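Local coordinates for protein probable aromatic acid decarboxylase (PDB 1SBZ) that probably makes the prenylated FMN cofactor used by a partner phenolic acid decarboxylase, joining a dimethylallyl group to reduced FMN, at residues K2-M7 with F76-M81; L15-L20 with R52-L57; T31-S36 with A56-S61; K116-P121 with L170-L175. All blocks are in the same frame, centred on the assembly; numbering follows the deposited sequence.

Contact 1: residues K2-M7 with F76-M81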
loop_
_atom_site.group_PDB
_atom_site.type_symbol
_atom_site.label_atom_id
_atom_site.label_comp_id
_atom_site.label_asym_id
_atom_site.label_seq_id
_atom_site.Cartn_x
_atom_site.Cartn_y
_atom_site.Cartn_z
ATOM N N LYS D 2 -22.091 24.352 -20.730
ATOM C CA LYS D 2 -21.012 25.287 -20.414
ATOM C C LYS D 2 -19.718 24.521 -20.175
ATOM O O LYS D 2 -19.646 23.686 -19.277
ATOM C CB LYS D 2 -21.344 26.138 -19.185
ATOM C CG LYS D 2 -22.565 27.031 -19.311
ATOM C CD LYS D 2 -22.648 27.942 -18.093
ATOM C CE LYS D 2 -24.090 28.212 -17.677
ATOM N NZ LYS D 2 -24.187 28.457 -16.197
ATOM N N LEU D 3 -18.705 24.806 -20.988
ATOM C CA LEU D 3 -17.408 24.137 -20.875
ATOM C C LEU D 3 -16.307 25.114 -20.532
ATOM O O LEU D 3 -16.230 26.204 -21.112
ATOM C CB LEU D 3 -17.040 23.416 -22.175
ATOM C CG LEU D 3 -17.886 22.231 -22.635
ATOM C CD1 LEU D 3 -17.359 21.695 -23.971
ATOM C CD2 LEU D 3 -17.888 21.139 -21.578
ATOM N N ILE D 4 -15.462 24.718 -19.583
ATOM C CA ILE D 4 -14.239 25.442 -19.304
ATOM C C ILE D 4 -13.102 24.845 -20.137
ATOM O O ILE D 4 -12.950 23.622 -20.227
ATOM C CB ILE D 4 -13.889 25.404 -17.798
ATOM C CG1 ILE D 4 -15.073 25.885 -16.948
ATOM C CG2 ILE D 4 -12.641 26.240 -17.518
ATOM C CD1 ILE D 4 -14.944 25.566 -15.460
ATOM N N VAL D 5 -12.317 25.727 -20.746
ATOM C CA VAL D 5 -11.173 25.341 -21.558
ATOM C C VAL D 5 -9.948 26.011 -20.957
ATOM O O VAL D 5 -9.799 27.234 -21.012
ATOM C CB VAL D 5 -11.363 25.727 -23.054
ATOM C CG1 VAL D 5 -10.131 25.370 -23.879
ATOM C CG2 VAL D 5 -12.597 25.041 -23.644
ATOM N N GLY D 6 -9.095 25.207 -20.331
ATOM C CA GLY D 6 -7.830 25.704 -19.815
ATOM C C GLY D 6 -6.769 25.454 -20.866
ATOM O O GLY D 6 -6.777 24.414 -21.518
HETATM N N MSE D 7 -5.872 26.412 -21.057
HETATM C CA MSE D 7 -4.723 26.190 -21.922
HETATM C C MSE D 7 -3.468 26.425 -21.138
HETATM O O MSE D 7 -3.404 27.305 -20.283
HETATM C CB MSE D 7 -4.759 27.068 -23.170
HETATM C CG MSE D 7 -5.822 26.664 -24.173
HETATM SE SE MSE D 7 -5.602 27.580 -25.885
HETATM C CE MSE D 7 -3.852 26.903 -26.438
ATOM N N PHE D 76 -21.640 28.076 -9.494
ATOM C CA PHE D 76 -21.732 28.446 -10.906
ATOM C C PHE D 76 -21.590 27.191 -11.769
ATOM O O PHE D 76 -20.479 26.677 -11.961
ATOM C CB PHE D 76 -20.665 29.489 -11.265
ATOM C CG PHE D 76 -20.680 29.905 -12.709
ATOM C CD1 PHE D 76 -21.623 30.822 -13.174
ATOM C CD2 PHE D 76 -19.746 29.392 -13.604
ATOM C CE1 PHE D 76 -21.642 31.216 -14.514
ATOM C CE2 PHE D 76 -19.756 29.776 -14.943
ATOM C CZ PHE D 76 -20.705 30.693 -15.401
ATOM N N ARG D 77 -22.723 26.710 -12.280
ATOM C CA ARG D 77 -22.802 25.433 -12.980
ATOM C C ARG D 77 -22.084 25.415 -14.334
ATOM O O ARG D 77 -22.268 26.311 -15.164
ATOM C CB ARG D 77 -24.266 25.024 -13.162
ATOM C CG ARG D 77 -24.454 23.598 -13.671
ATOM C CD ARG D 77 -25.715 23.369 -14.519
ATOM N NE ARG D 77 -25.746 24.174 -15.749
ATOM C CZ ARG D 77 -25.067 23.904 -16.870
ATOM N NH1 ARG D 77 -24.269 22.847 -16.944
ATOM N NH2 ARG D 77 -25.182 24.703 -17.926
ATOM N N THR D 78 -21.254 24.391 -14.528
ATOM C CA THR D 78 -20.685 24.058 -15.830
ATOM C C THR D 78 -20.831 22.559 -16.050
ATOM O O THR D 78 -21.116 21.807 -15.116
ATOM C CB THR D 78 -19.186 24.429 -15.920
ATOM O OG1 THR D 78 -18.426 23.548 -15.084
ATOM C CG2 THR D 78 -18.904 25.828 -15.363
ATOM N N ASP D 79 -20.612 22.124 -17.284
ATOM C CA ASP D 79 -20.695 20.714 -17.618
ATOM C C ASP D 79 -19.337 20.032 -17.560
ATOM O O ASP D 79 -19.244 18.823 -17.735
ATOM C CB ASP D 79 -21.337 20.528 -18.991
ATOM C CG ASP D 79 -22.764 21.007 -19.014
ATOM O OD1 ASP D 79 -23.676 20.162 -18.896
ATOM O OD2 ASP D 79 -23.067 22.213 -19.100
ATOM N N GLY D 80 -18.290 20.808 -17.306
ATOM C CA GLY D 80 -16.952 20.243 -17.174
ATOM C C GLY D 80 -15.859 21.150 -17.682
ATOM O O GLY D 80 -16.086 22.337 -17.919
HETATM N N MSE D 81 -14.675 20.569 -17.866
HETATM C CA MSE D 81 -13.464 21.316 -18.173
HETATM C C MSE D 81 -12.513 20.467 -19.010
HETATM O O MSE D 81 -12.397 19.267 -18.790
HETATM C CB MSE D 81 -12.775 21.753 -16.874
HETATM C CG MSE D 81 -11.442 22.489 -17.041
HETATM SE SE MSE D 81 -10.844 23.280 -15.361
HETATM C CE MSE D 81 -9.286 24.199 -16.002
HETATM O O HOH W 1 -26.718 26.696 -16.330
#

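Contact 2: residues L15-L20 with R52-L57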
loop_
_atom_site.group_PDB
_atom_site.type_symbol
_atom_site.label_atom_id
_atom_site.label_comp_id
_atom_site.label_asym_id
_atom_site.label_seq_id
_atom_site.Cartn_x
_atom_site.Cartn_y
_atom_site.Cartn_z
ATOM N N LEU D 15 -3.465 22.522 -30.832
ATOM C CA LEU D 15 -4.532 21.647 -30.323
ATOM C C LEU D 15 -5.609 22.453 -29.601
ATOM O O LEU D 15 -6.798 22.211 -29.788
ATOM C CB LEU D 15 -3.964 20.588 -29.367
ATOM C CG LEU D 15 -2.925 19.595 -29.898
ATOM C CD1 LEU D 15 -2.118 18.988 -28.760
ATOM C CD2 LEU D 15 -3.598 18.505 -30.745
ATOM N N GLY D 16 -5.184 23.405 -28.767
ATOM C CA GLY D 16 -6.112 24.260 -28.023
ATOM C C GLY D 16 -6.913 25.172 -28.931
ATOM O O GLY D 16 -8.139 25.271 -28.807
ATOM N N VAL D 17 -6.220 25.842 -29.845
ATOM C CA VAL D 17 -6.861 26.741 -30.814
ATOM C C VAL D 17 -7.893 26.005 -31.673
ATOM O O VAL D 17 -8.999 26.506 -31.876
ATOM C CB VAL D 17 -5.824 27.452 -31.719
ATOM C CG1 VAL D 17 -6.515 28.414 -32.699
ATOM C CG2 VAL D 17 -4.800 28.198 -30.874
ATOM N N ALA D 18 -7.532 24.812 -32.152
ATOM C CA ALA D 18 -8.427 24.018 -32.983
ATOM C C ALA D 18 -9.674 23.556 -32.225
ATOM O O ALA D 18 -10.774 23.563 -32.778
ATOM C CB ALA D 18 -7.696 22.835 -33.579
ATOM N N LEU D 19 -9.499 23.153 -30.968
ATOM C CA LEU D 19 -10.635 22.762 -30.134
ATOM C C LEU D 19 -11.563 23.952 -29.879
ATOM O O LEU D 19 -12.791 23.807 -29.921
ATOM C CB LEU D 19 -10.166 22.121 -28.823
ATOM C CG LEU D 19 -11.223 21.754 -27.772
ATOM C CD1 LEU D 19 -10.983 20.353 -27.239
ATOM C CD2 LEU D 19 -11.220 22.774 -26.643
ATOM N N LEU D 20 -10.967 25.118 -29.618
ATOM C CA LEU D 20 -11.728 26.350 -29.426
ATOM C C LEU D 20 -12.458 26.779 -30.693
ATOM O O LEU D 20 -13.587 27.270 -30.619
ATOM C CB LEU D 20 -10.827 27.489 -28.935
ATOM C CG LEU D 20 -10.440 27.537 -27.458
ATOM C CD1 LEU D 20 -9.360 28.583 -27.256
ATOM C CD2 LEU D 20 -11.644 27.833 -26.576
ATOM N N ARG D 52 -4.780 37.321 -27.753
ATOM C CA ARG D 52 -6.048 38.033 -27.901
ATOM C C ARG D 52 -6.928 37.444 -29.002
ATOM O O ARG D 52 -8.147 37.372 -28.846
ATOM C CB ARG D 52 -5.823 39.531 -28.121
ATOM C CG ARG D 52 -5.688 40.322 -26.827
ATOM C CD ARG D 52 -4.274 40.758 -26.467
ATOM N NE ARG D 52 -3.259 39.704 -26.589
ATOM C CZ ARG D 52 -2.134 39.804 -27.307
ATOM N NH1 ARG D 52 -1.844 40.922 -27.978
ATOM N NH2 ARG D 52 -1.290 38.780 -27.342
ATOM N N ASP D 53 -6.307 37.026 -30.106
ATOM C CA ASP D 53 -6.996 36.276 -31.159
ATOM C C ASP D 53 -7.672 35.029 -30.601
ATOM O O ASP D 53 -8.813 34.723 -30.947
ATOM C CB ASP D 53 -6.010 35.838 -32.240
ATOM C CG ASP D 53 -5.609 36.962 -33.168
ATOM O OD1 ASP D 53 -6.385 37.924 -33.340
ATOM O OD2 ASP D 53 -4.531 36.952 -33.787
ATOM N N VAL D 54 -6.948 34.304 -29.749
ATOM C CA VAL D 54 -7.466 33.078 -29.136
ATOM C C VAL D 54 -8.555 33.412 -28.114
ATOM O O VAL D 54 -9.598 32.761 -28.080
ATOM C CB VAL D 54 -6.328 32.234 -28.505
ATOM C CG1 VAL D 54 -6.887 31.061 -27.696
ATOM C CG2 VAL D 54 -5.391 31.728 -29.587
ATOM N N ALA D 55 -8.325 34.445 -27.307
ATOM C CA ALA D 55 -9.329 34.900 -26.349
ATOM C C ALA D 55 -10.665 35.186 -27.044
ATOM O O ALA D 55 -11.731 34.858 -26.517
ATOM C CB ALA D 55 -8.836 36.128 -25.598
ATOM N N ALA D 56 -10.591 35.770 -28.243
ATOM C CA ALA D 56 -11.778 36.114 -29.030
ATOM C C ALA D 56 -12.534 34.893 -29.578
ATOM O O ALA D 56 -13.673 35.018 -30.043
ATOM C CB ALA D 56 -11.404 37.078 -30.161
ATOM N N LEU D 57 -11.906 33.720 -29.522
ATOM C CA LEU D 57 -12.560 32.466 -29.907
ATOM C C LEU D 57 -13.546 31.989 -28.839
ATOM O O LEU D 57 -14.415 31.162 -29.111
ATOM C CB LEU D 57 -11.515 31.379 -30.166
ATOM C CG LEU D 57 -11.048 30.953 -31.563
ATOM C CD1 LEU D 57 -11.533 31.851 -32.711
ATOM C CD2 LEU D 57 -9.537 30.796 -31.584
HETATM O O HOH W 2 -14.833 28.508 -28.758
#

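Contact 3: residues T31-S36 with A56-S61. With FMN (flavin mononucleotide), chain H.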
loop_
_atom_site.group_PDB
_atom_site.type_symbol
_atom_site.label_atom_id
_atom_site.label_comp_id
_atom_site.label_asym_id
_atom_site.label_seq_id
_atom_site.Cartn_x
_atom_site.Cartn_y
_atom_site.Cartn_z
ATOM N N THR D 31 -18.286 28.783 -23.885
ATOM C CA THR D 31 -16.917 28.429 -23.522
ATOM C C THR D 31 -16.303 29.452 -22.586
ATOM O O THR D 31 -16.412 30.658 -22.807
ATOM C CB THR D 31 -16.030 28.232 -24.776
ATOM O OG1 THR D 31 -16.090 29.403 -25.597
ATOM C CG2 THR D 31 -16.601 27.142 -25.675
ATOM N N HIS D 32 -15.676 28.958 -21.524
ATOM C CA HIS D 32 -14.930 29.800 -20.606
ATOM C C HIS D 32 -13.456 29.423 -20.680
ATOM O O HIS D 32 -13.054 28.337 -20.248
ATOM C CB HIS D 32 -15.467 29.658 -19.182
ATOM C CG HIS D 32 -16.882 30.120 -19.018
ATOM N ND1 HIS D 32 -17.215 31.273 -18.337
ATOM C CD2 HIS D 32 -18.050 29.586 -19.448
ATOM C CE1 HIS D 32 -18.526 31.429 -18.357
ATOM N NE2 HIS D 32 -19.057 30.420 -19.025
ATOM N N LEU D 33 -12.656 30.318 -21.248
ATOM C CA LEU D 33 -11.240 30.059 -21.480
ATOM C C LEU D 33 -10.367 30.627 -20.371
ATOM O O LEU D 33 -10.611 31.728 -19.880
ATOM C CB LEU D 33 -10.809 30.636 -22.838
ATOM C CG LEU D 33 -9.318 30.706 -23.202
ATOM C CD1 LEU D 33 -8.701 29.310 -23.295
ATOM C CD2 LEU D 33 -9.133 31.459 -24.504
ATOM N N VAL D 34 -9.362 29.854 -19.964
ATOM C CA VAL D 34 -8.298 30.359 -19.097
ATOM C C VAL D 34 -6.951 29.984 -19.706
ATOM O O VAL D 34 -6.595 28.806 -19.756
ATOM C CB VAL D 34 -8.388 29.804 -17.651
ATOM C CG1 VAL D 34 -7.502 30.609 -16.720
ATOM C CG2 VAL D 34 -9.804 29.830 -17.142
HETATM N N MSE D 35 -6.217 30.984 -20.185
HETATM C CA MSE D 35 -4.870 30.765 -20.717
HETATM C C MSE D 35 -3.836 31.108 -19.649
HETATM O O MSE D 35 -3.863 32.204 -19.090
HETATM C CB MSE D 35 -4.612 31.630 -21.957
HETATM C CG MSE D 35 -5.440 31.293 -23.175
HETATM SE SE MSE D 35 -5.160 32.605 -24.619
HETATM C CE MSE D 35 -6.013 34.146 -23.751
ATOM N N SER D 36 -2.932 30.170 -19.364
ATOM C CA SER D 36 -1.837 30.422 -18.429
ATOM C C SER D 36 -0.839 31.386 -19.065
ATOM O O SER D 36 -0.882 31.601 -20.269
ATOM C CB SER D 36 -1.130 29.117 -18.071
ATOM O OG SER D 36 -0.376 28.635 -19.167
ATOM N N ALA D 56 -10.591 35.770 -28.243
ATOM C CA ALA D 56 -11.778 36.114 -29.030
ATOM C C ALA D 56 -12.534 34.893 -29.578
ATOM O O ALA D 56 -13.673 35.018 -30.043
ATOM C CB ALA D 56 -11.404 37.078 -30.161
ATOM N N LEU D 57 -11.906 33.720 -29.522
ATOM C CA LEU D 57 -12.560 32.466 -29.907
ATOM C C LEU D 57 -13.546 31.989 -28.839
ATOM O O LEU D 57 -14.415 31.162 -29.111
ATOM C CB LEU D 57 -11.515 31.379 -30.166
ATOM C CG LEU D 57 -11.048 30.953 -31.563
ATOM C CD1 LEU D 57 -11.533 31.851 -32.711
ATOM C CD2 LEU D 57 -9.537 30.796 -31.584
ATOM N N ALA D 58 -13.406 32.517 -27.626
ATOM C CA ALA D 58 -14.222 32.084 -26.494
ATOM C C ALA D 58 -15.300 33.106 -26.159
ATOM O O ALA D 58 -15.168 34.292 -26.470
ATOM C CB ALA D 58 -13.344 31.817 -25.279
ATOM N N ASP D 59 -16.369 32.634 -25.526
ATOM C CA ASP D 59 -17.447 33.498 -25.076
ATOM C C ASP D 59 -16.994 34.318 -23.883
ATOM O O ASP D 59 -17.340 35.491 -23.766
ATOM C CB ASP D 59 -18.677 32.669 -24.715
ATOM C CG ASP D 59 -19.294 31.996 -25.920
ATOM O OD1 ASP D 59 -19.646 32.705 -26.888
ATOM O OD2 ASP D 59 -19.473 30.763 -25.991
ATOM N N PHE D 60 -16.228 33.689 -22.994
ATOM C CA PHE D 60 -15.623 34.370 -21.853
ATOM C C PHE D 60 -14.167 33.958 -21.737
ATOM O O PHE D 60 -13.802 32.839 -22.094
ATOM C CB PHE D 60 -16.342 34.009 -20.550
ATOM C CG PHE D 60 -17.809 34.326 -20.553
ATOM C CD1 PHE D 60 -18.732 33.423 -21.081
ATOM C CD2 PHE D 60 -18.273 35.521 -20.010
ATOM C CE1 PHE D 60 -20.090 33.715 -21.077
ATOM C CE2 PHE D 60 -19.632 35.820 -19.999
ATOM C CZ PHE D 60 -20.543 34.916 -20.535
ATOM N N SER D 61 -13.342 34.865 -21.228
ATOM C CA SER D 61 -11.940 34.582 -20.983
ATOM C C SER D 61 -11.581 35.159 -19.624
ATOM O O SER D 61 -11.850 36.336 -19.348
ATOM C CB SER D 61 -11.074 35.180 -22.089
ATOM O OG SER D 61 -9.687 34.989 -21.846
HETATM N N1 FMN H . 6.108 21.429 -20.266
HETATM C C2 FMN H . 5.549 20.174 -20.339
HETATM O O2 FMN H . 5.204 19.637 -19.294
HETATM N N3 FMN H . 5.394 19.549 -21.561
HETATM C C4 FMN H . 5.797 20.198 -22.723
HETATM O O4 FMN H . 5.422 19.749 -23.810
HETATM C C4A FMN H . 6.365 21.483 -22.643
HETATM N N5 FMN H . 6.777 22.166 -23.776
HETATM C C5A FMN H . 7.329 23.438 -23.670
HETATM C C6 FMN H . 7.739 24.126 -24.817
HETATM C C7 FMN H . 8.294 25.411 -24.719
HETATM C C7M FMN H . 8.368 26.250 -25.969
HETATM C C8 FMN H . 8.439 26.009 -23.461
HETATM C C8M FMN H . 8.783 27.472 -23.318
HETATM C C9 FMN H . 8.030 25.320 -22.324
HETATM C C9A FMN H . 7.472 24.039 -22.421
HETATM N N10 FMN H . 7.069 23.356 -21.276
HETATM C C10 FMN H . 6.521 22.089 -21.395
HETATM C "C1'" FMN H . 7.465 23.871 -19.918
HETATM C "C2'" FMN H . 6.275 24.571 -19.267
HETATM O "O2'" FMN H . 5.822 25.606 -20.115
HETATM C "C3'" FMN H . 6.605 25.095 -17.865
HETATM O "O3'" FMN H . 6.732 24.000 -16.969
HETATM C "C4'" FMN H . 5.580 26.103 -17.331
HETATM O "O4'" FMN H . 5.853 26.434 -15.982
HETATM C "C5'" FMN H . 4.146 25.590 -17.407
HETATM O "O5'" FMN H . 3.285 26.465 -16.697
HETATM P P FMN H . 1.701 26.384 -16.982
HETATM O O1P FMN H . 1.463 26.940 -18.372
HETATM O O2P FMN H . 1.020 27.200 -15.925
HETATM O O3P FMN H . 1.256 24.936 -16.908
HETATM O O HOH W 3 -17.594 29.197 -28.105
HETATM O O HOH W 4 -7.531 33.703 -20.118
#

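Contact 4: residues K116-P121 with L170-L175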
loop_
_atom_site.group_PDB
_atom_site.type_symbol
_atom_site.label_atom_id
_atom_site.label_comp_id
_atom_site.label_asym_id
_atom_site.label_seq_id
_atom_site.Cartn_x
_atom_site.Cartn_y
_atom_site.Cartn_z
ATOM N N LYS D 116 -17.084 16.738 -15.069
ATOM C CA LYS D 116 -16.107 15.998 -15.869
ATOM C C LYS D 116 -14.844 16.818 -16.114
ATOM O O LYS D 116 -14.919 17.947 -16.603
ATOM C CB LYS D 116 -16.725 15.531 -17.193
ATOM C CG LYS D 116 -15.724 14.857 -18.122
ATOM C CD LYS D 116 -16.304 13.613 -18.762
ATOM C CE LYS D 116 -15.212 12.573 -18.987
ATOM N NZ LYS D 116 -14.352 12.384 -17.763
ATOM N N LEU D 117 -13.692 16.250 -15.763
ATOM C CA LEU D 117 -12.403 16.845 -16.104
ATOM C C LEU D 117 -11.680 16.010 -17.168
ATOM O O LEU D 117 -11.463 14.808 -16.983
ATOM C CB LEU D 117 -11.534 17.007 -14.847
ATOM C CG LEU D 117 -10.178 17.720 -14.991
ATOM C CD1 LEU D 117 -10.350 19.133 -15.538
ATOM C CD2 LEU D 117 -9.440 17.765 -13.660
ATOM N N VAL D 118 -11.328 16.651 -18.283
ATOM C CA VAL D 118 -10.618 15.987 -19.375
ATOM C C VAL D 118 -9.267 16.664 -19.569
ATOM O O VAL D 118 -9.199 17.850 -19.874
ATOM C CB VAL D 118 -11.420 16.013 -20.704
ATOM C CG1 VAL D 118 -10.621 15.371 -21.849
ATOM C CG2 VAL D 118 -12.761 15.323 -20.539
ATOM N N LEU D 119 -8.192 15.909 -19.385
ATOM C CA LEU D 119 -6.847 16.459 -19.547
ATOM C C LEU D 119 -6.239 15.976 -20.845
ATOM O O LEU D 119 -6.452 14.832 -21.248
ATOM C CB LEU D 119 -5.971 16.020 -18.375
ATOM C CG LEU D 119 -5.809 16.871 -17.112
ATOM C CD1 LEU D 119 -6.894 17.931 -16.885
ATOM C CD2 LEU D 119 -5.608 15.984 -15.873
ATOM N N VAL D 120 -5.463 16.839 -21.493
ATOM C CA VAL D 120 -4.747 16.475 -22.708
ATOM C C VAL D 120 -3.257 16.603 -22.368
ATOM O O VAL D 120 -2.607 17.584 -22.736
ATOM C CB VAL D 120 -5.181 17.381 -23.921
ATOM C CG1 VAL D 120 -4.377 17.065 -25.181
ATOM C CG2 VAL D 120 -6.687 17.225 -24.199
ATOM N N PRO D 121 -2.720 15.629 -21.631
ATOM C CA PRO D 121 -1.357 15.736 -21.128
ATOM C C PRO D 121 -0.367 15.581 -22.269
ATOM O O PRO D 121 -0.527 14.678 -23.095
ATOM C CB PRO D 121 -1.256 14.550 -20.166
ATOM C CG PRO D 121 -2.181 13.535 -20.747
ATOM C CD PRO D 121 -3.341 14.339 -21.255
ATOM N N LEU D 170 -13.334 15.784 -27.905
ATOM C CA LEU D 170 -14.763 16.143 -27.919
ATOM C C LEU D 170 -15.708 14.973 -27.642
ATOM O O LEU D 170 -16.741 15.159 -26.994
ATOM C CB LEU D 170 -15.136 16.794 -29.251
ATOM C CG LEU D 170 -15.143 18.321 -29.388
ATOM C CD1 LEU D 170 -14.288 19.026 -28.344
ATOM C CD2 LEU D 170 -14.724 18.710 -30.801
ATOM N N ASP D 171 -15.355 13.782 -28.134
ATOM C CA ASP D 171 -16.090 12.548 -27.827
ATOM C C ASP D 171 -16.378 12.399 -26.331
ATOM O O ASP D 171 -17.405 11.840 -25.946
ATOM C CB ASP D 171 -15.318 11.317 -28.311
ATOM C CG ASP D 171 -15.509 11.040 -29.794
ATOM O OD1 ASP D 171 -16.383 11.682 -30.421
ATOM O OD2 ASP D 171 -14.835 10.185 -30.411
ATOM N N GLN D 172 -15.470 12.913 -25.503
ATOM C CA GLN D 172 -15.605 12.862 -24.044
ATOM C C GLN D 172 -16.831 13.612 -23.526
ATOM O O GLN D 172 -17.326 13.326 -22.433
ATOM C CB GLN D 172 -14.336 13.390 -23.371
ATOM C CG GLN D 172 -13.147 12.464 -23.502
ATOM C CD GLN D 172 -13.357 11.161 -22.763
ATOM O OE1 GLN D 172 -13.865 11.153 -21.634
ATOM N NE2 GLN D 172 -12.977 10.052 -23.393
ATOM N N PHE D 173 -17.323 14.563 -24.316
ATOM C CA PHE D 173 -18.520 15.322 -23.954
ATOM C C PHE D 173 -19.696 15.049 -24.894
ATOM O O PHE D 173 -20.620 15.862 -24.996
ATOM C CB PHE D 173 -18.204 16.821 -23.903
ATOM C CG PHE D 173 -17.331 17.217 -22.745
ATOM C CD1 PHE D 173 -15.955 17.337 -22.905
ATOM C CD2 PHE D 173 -17.883 17.469 -21.494
ATOM C CE1 PHE D 173 -15.139 17.701 -21.834
ATOM C CE2 PHE D 173 -17.072 17.837 -20.415
ATOM C CZ PHE D 173 -15.698 17.955 -20.589
ATOM N N GLY D 174 -19.653 13.903 -25.575
ATOM C CA GLY D 174 -20.689 13.503 -26.525
ATOM C C GLY D 174 -20.898 14.496 -27.655
ATOM O O GLY D 174 -21.991 14.585 -28.216
ATOM N N LEU D 175 -19.848 15.245 -27.985
ATOM C CA LEU D 175 -19.906 16.238 -29.050
ATOM C C LEU D 175 -19.348 15.664 -30.347
ATOM O O LEU D 175 -18.396 14.877 -30.329
ATOM C CB LEU D 175 -19.154 17.512 -28.641
ATOM C CG LEU D 175 -19.744 18.300 -27.464
ATOM C CD1 LEU D 175 -18.731 19.284 -26.894
ATOM C CD2 LEU D 175 -21.022 19.023 -27.865
#

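Contact 1: residues K2-M7 with F76-M81
Ile4 packs against Met81, here a selenomethionine, in the buried half of this contact. CB of Ile4 lies 3.9 Å from CG of Met81, and the CG2 branch of Ile4 comes close to the selenium. The Met81 chain sets out with CG anti to the backbone N (chi1 177°) and stays extended, which carries it along past Ile4 toward helix 102-112. The other branch of Ile4 faces Thr78: its CD1 is 4.0 Å from Thr78 CG2, and the two side chains cross at about a right angle. The backbones pair in parallel here, with Ile4 N bonded to Gly80 O at 3.0 Å. These are neighbouring strands of the parallel, Rossmann-like sheet.

The end at Lys2 is more open and polar. Asp79 grips the backbone of Lys2 twice: its OD2 accepts from Lys2 N at 2.9 Å, and its N donates to Lys2 O at 2.7 Å. Arg77 NH1 reaches the same OD2 at 2.5 Å from the opposite face of the carboxylate. The Lys2 chain bends so that NZ bonds to Arg77 O at 3.1 Å. NZ also makes an off-centre cation-pi contact with the Phe76 ring, and a water accepts from both NZ and Arg77 NE. Two cations thus sit close together, and the carboxylate, carbonyl, ring and water probably offset their repulsion.

Contact 2: residues L15-L20 with R52-L57
Leu20 and Val17 of helix 13-24 meet Val54 and Leu57 from the region of helix 51-55. The direct contacts are all apolar. The shortest is from Leu20 CD1 to Val54 CG1, 3.5 Å, a methyl of each meeting where the side chains cross at about a right angle. Val54 divides its two branches between two partners. CG1 is anti to its backbone N (chi1 172°) and goes to Leu20, while CG2 turns to Val17 CG2 at 3.8 Å. Val17 divides its branches likewise, its CG1 lying 4.0 Å from Leu57 CD2. Further along, Leu20 CB and Leu57 CB approach to 4.1 Å.

Both helices lie in crossovers of the Rossmann-like fold. Helix 13-24 joins strand 2-7 to strand 30-35, and helix 51-55 belongs to the next connection, which leads to strand 60-62. They pack over the same face of the sheet. Leu20 and Val54 both also touch Met7 and Leu33 on it, and Tyr49 touches Val17 and Val54.

The polar link is indirect. One water donates to Leu20 O at 2.6 Å and to Leu57 O at 2.7 Å, bridging two backbone carbonyls across the interface. No direct hydrogen bond joins the two segments. Within its own segment Leu57 N bonds to Val54 O at 2.9 Å, which ties together the two residues that face helix 13-24.

Contact 3: residues T31-S36 with A56-S61
His32 and Phe60 lie side by side, their rings nearly parallel (6° between planes) but slid apart. Phe60 CD1 sits over one face of the imidazole, toward its rim, 3.4 Å from His32 CE1. On the opposite face of the sheet Leu33 CB packs on Ala58 CB at 3.7 Å.

The polar contacts gather at Thr31. Its N donates to the anti lone pair of Asp59 OD2 at 3.1 Å. Its hydroxyl, set between the backbone N and the carbonyl carbon (chi1 55°), accepts from Asp59 N at 3.2 Å. A water joins that hydroxyl to Asp59 OD2. Thr31 O takes Phe60 N at 3.0 Å, and Leu33 N gives a nearly straight bond to Phe60 O at 2.9 Å. These bonds join strand 30-35 to the edge strand 60-62 in the parallel register of the Rossmann-like sheet.

Residues further out hold these groups in place. Glu30 and His62 bond to the two nitrogens of His32 and fix the turn of its ring. Arg24 forms a salt bridge with Asp59 OD1.

At the C-terminal end of strand 30-35, Ser36 is part of the FMN pocket. Its OG donates to FMN O1P at 2.6 Å and also caps Ala39 N at the start of helix 37-46. The phosphate thus meets a serine placed by a strand end at a helix N-terminus, where the helix dipole would probably add to the attraction for the anion.

Contact 4: residues K116-P121 with L170-L175
Lys116 and Val118 meet Gln172 and Phe173 in a contact of side-chain packing. It lies where strand 116-121 of the parallel sheet packs against the turn that follows helix 158-170. Lys116 and Val118, two apart on the strand, both point toward the turn. Val118 CG2 lies 3.6 Å from Phe173 CE1 and 3.8 Å from Gln172 CB, so one methyl fills the angle between the two. The Phe173 and Val118 side chains lie alongside each other and run in opposite senses. The Phe173 ring reaches on to Lys116, with Lys116 CG 4.0 Å from Phe173 CZ.

The turn itself is a Schellman motif ending helix 158-170. Gly174, with positive phi, is its C-prime residue. Leu175 N bonds to Leu170 O, and Gly174 N to Asp171 O. Just before Gly174, Gln172 points at strand 116-121, and the Phe173 ring swings round to reach it. This strand is part of the Rossmann-like core of the chain. Phe173 also touches Leu3 and Ile82 of two further strands.

The Lys116 and Gln172 side chains cross at about a right angle. Gln172 bends at chi2 (-66°), which brings OE1 to 3.3 Å from Lys116 CE. Lys116 NZ is farther from Gln172 OE1, at 4.1 Å, so the oxygen meets the CE carbon rather than the amine. Gln172 also packs on Pro125 of a second subunit and Glu113 of a third, while Asp171 forms salt bridges with Arg168 and Arg182.

All four contacts belong to one Rossmann-like parallel sheet and its helices. Contact 1 joins strands 2-7 and 80-86 near the middle. Contact 3 joins strands 30-35 and 60-62 at one edge, about 10 Å away centre to centre. Contact 4 reaches strand 116-121 on the other side, its centre about 11 Å from that of contact 1 and 17 Å from that of contact 3. Contact 2 packs two helices on the sheet, about 8 Å from contact 3 between centres, and shares Ala56 and Leu57 with it. Along the chain contacts 2 and 3 are nested within the loop closed by contact 1, and contact 4 follows. Contact 3 alone holds a residue of the FMN pocket, Ser36, while contact 4 lies away from it.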